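Local structure of peptidyl tryptophan dihydroxylase (7CTQ) at residues A[398-403]-A[408-413]. The protein is an FAD-dependent monooxygenase that probably dihydroxylates a peptidyl tryptophan, a step essential for biogenesis of the tryptophylquinone cofactor of quinohemoprotein amine dehydrogenase. Numbering follows the deposited sequence.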
loop_
_atom_site.group_PDB
_atom_site.type_symbol
_atom_site.label_atom_id
_atom_site.label_comp_id
_atom_site.label_asym_id
_atom_site.label_seq_id
_atom_site.Cartn_x
_atom_site.Cartn_y
_atom_site.Cartn_z
ATOM N N VAL A 398 20.953 -5.988 26.333
ATOM C CA VAL A 398 19.705 -5.899 27.093
ATOM C C VAL A 398 19.577 -7.073 28.060
ATOM O O VAL A 398 19.074 -6.921 29.179
ATOM C CB VAL A 398 18.495 -5.807 26.140
ATOM C CG1 VAL A 398 17.199 -5.930 26.916
ATOM C CG2 VAL A 398 18.537 -4.500 25.349
ATOM N N ARG A 399 20.016 -8.264 27.642
ATOM C CA ARG A 399 20.107 -9.379 28.578
ATOM C C ARG A 399 20.946 -8.987 29.789
ATOM O O ARG A 399 20.515 -9.155 30.938
ATOM C CB ARG A 399 20.701 -10.611 27.878
ATOM C CG ARG A 399 19.679 -11.516 27.203
ATOM C CD ARG A 399 20.387 -12.718 26.587
ATOM N NE ARG A 399 19.470 -13.753 26.116
ATOM C CZ ARG A 399 18.867 -14.643 26.902
ATOM N NH1 ARG A 399 19.059 -14.623 28.221
ATOM N NH2 ARG A 399 18.059 -15.552 26.366
ATOM N N GLU A 400 22.148 -8.442 29.551
ATOM C CA GLU A 400 23.002 -8.063 30.681
ATOM C C GLU A 400 22.353 -6.963 31.514
ATOM O O GLU A 400 22.348 -7.035 32.750
ATOM C CB GLU A 400 24.382 -7.627 30.184
ATOM C CG GLU A 400 25.238 -8.772 29.652
ATOM C CD GLU A 400 26.692 -8.375 29.425
ATOM O OE1 GLU A 400 26.976 -7.162 29.301
ATOM O OE2 GLU A 400 27.554 -9.281 29.379
ATOM N N LEU A 401 21.768 -5.953 30.860
ATOM C CA LEU A 401 21.087 -4.887 31.605
ATOM C C LEU A 401 19.957 -5.445 32.456
ATOM O O LEU A 401 19.794 -5.055 33.619
ATOM C CB LEU A 401 20.536 -3.819 30.656
ATOM C CG LEU A 401 21.528 -2.899 29.939
ATOM C CD1 LEU A 401 20.840 -2.139 28.805
ATOM C CD2 LEU A 401 22.186 -1.936 30.924
ATOM N N GLN A 402 19.158 -6.353 31.895
ATOM C CA GLN A 402 18.074 -6.937 32.663
ATOM C C GLN A 402 18.600 -7.840 33.770
ATOM O O GLN A 402 17.882 -8.076 34.745
ATOM C CB GLN A 402 17.123 -7.689 31.731
ATOM C CG GLN A 402 16.413 -6.763 30.721
ATOM C CD GLN A 402 15.400 -7.488 29.844
ATOM O OE1 GLN A 402 15.631 -8.623 29.412
ATOM N NE2 GLN A 402 14.278 -6.826 29.564
ATOM N N ALA A 403 19.837 -8.324 33.652
ATOM C CA ALA A 403 20.494 -9.081 34.710
ATOM C C ALA A 403 21.159 -8.190 35.753
ATOM O O ALA A 403 21.801 -8.717 36.669
ATOM C CB ALA A 403 21.541 -10.029 34.116
ATOM N N GLU A 408 27.443 1.235 32.000
ATOM C CA GLU A 408 28.814 1.563 31.619
ATOM C C GLU A 408 29.622 0.306 31.312
ATOM O O GLU A 408 30.325 0.244 30.296
ATOM C CB GLU A 408 29.476 2.385 32.726
ATOM C CG GLU A 408 28.973 3.821 32.786
ATOM C CD GLU A 408 30.075 4.862 32.575
ATOM O OE1 GLU A 408 31.187 4.483 32.140
ATOM O OE2 GLU A 408 29.822 6.061 32.844
ATOM N N ALA A 409 29.502 -0.720 32.159
ATOM C CA ALA A 409 30.196 -1.983 31.908
ATOM C C ALA A 409 29.652 -2.694 30.670
ATOM O O ALA A 409 30.421 -3.280 29.897
ATOM C CB ALA A 409 30.083 -2.890 33.136
ATOM N N VAL A 410 28.328 -2.658 30.469
ATOM C CA VAL A 410 27.701 -3.394 29.369
ATOM C C VAL A 410 28.244 -2.929 28.024
ATOM O O VAL A 410 28.482 -3.738 27.117
ATOM C CB VAL A 410 26.167 -3.252 29.446
ATOM C CG1 VAL A 410 25.502 -3.808 28.198
ATOM C CG2 VAL A 410 25.633 -3.951 30.685
ATOM N N VAL A 411 28.480 -1.626 27.882
ATOM C CA VAL A 411 28.884 -1.044 26.608
ATOM C C VAL A 411 30.388 -0.780 26.538
ATOM O O VAL A 411 30.869 -0.230 25.541
ATOM C CB VAL A 411 28.086 0.240 26.333
ATOM C CG1 VAL A 411 26.605 -0.019 26.557
ATOM C CG2 VAL A 411 28.557 1.361 27.242
ATOM N N SER A 412 31.144 -1.172 27.564
ATOM C CA SER A 412 32.557 -0.809 27.637
ATOM C C SER A 412 33.396 -1.418 26.518
ATOM O O SER A 412 34.515 -0.952 26.279
ATOM C CB SER A 412 33.128 -1.235 28.983
ATOM O OG SER A 412 33.206 -2.645 29.038
ATOM N N GLY A 413 32.892 -2.438 25.827
ATOM C CA GLY A 413 33.671 -3.050 24.775
ATOM C C GLY A 413 33.557 -2.396 23.418
ATOM O O GLY A 413 34.352 -2.709 22.524
#
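Glu400 and Val410 mark the place where the last turns of helix 395-402 come nearest the short helix 407-410, with 6.8 Å between the CA atom of Glu400 and the CA atom of Val410. Only a brief connection separates the two helices in the chain, and no hydrogen bond passes between residues 398-403 and 408-413; side chains alone make the contact. Val410 is the residue of 408-413 that reaches across. Its CB points at the other helix, and its methyl CG2 stands anti to the carbonyl carbon, where it meets two neighbours. On one flank lies Glu400, whose CB is 3.9 Å from Val410 CG2. The Glu400 chain runs extended beyond CG (chi2 -168°) and slides past the valine in the opposite direction, bringing its carboxylate OE1 to 3.7 Å from Val410 CG2 and 3.8 Å from Val410 CG1. That oxygen finds its polar partner in Arg405 of the connecting loop, in a salt bridge; the arginine also touches Val410, so the charged pair borders the valine. The other neighbour is Leu401, crossing Val410 at about a right angle and setting its methyl CD2 4.0 Å from Val410 CG2. Leu401 also rests on Leu426, and Val411 packs on Gln419 and Val422, so side chains from both 398-403 and 408-413 lie against helix 416-428. Beyond Val410 the chain turns: the OG of Ser412 donates to the O of Ala409 at 3.0 Å, tilted 26° from the carbonyl plane, and the N of Ser412 reaches that same oxygen from the same face. With just 152 Å² buried, this is a small surface contact between consecutive helices joined by a short loop, part of the C-terminal helical cluster, which lies well away from the FAD site.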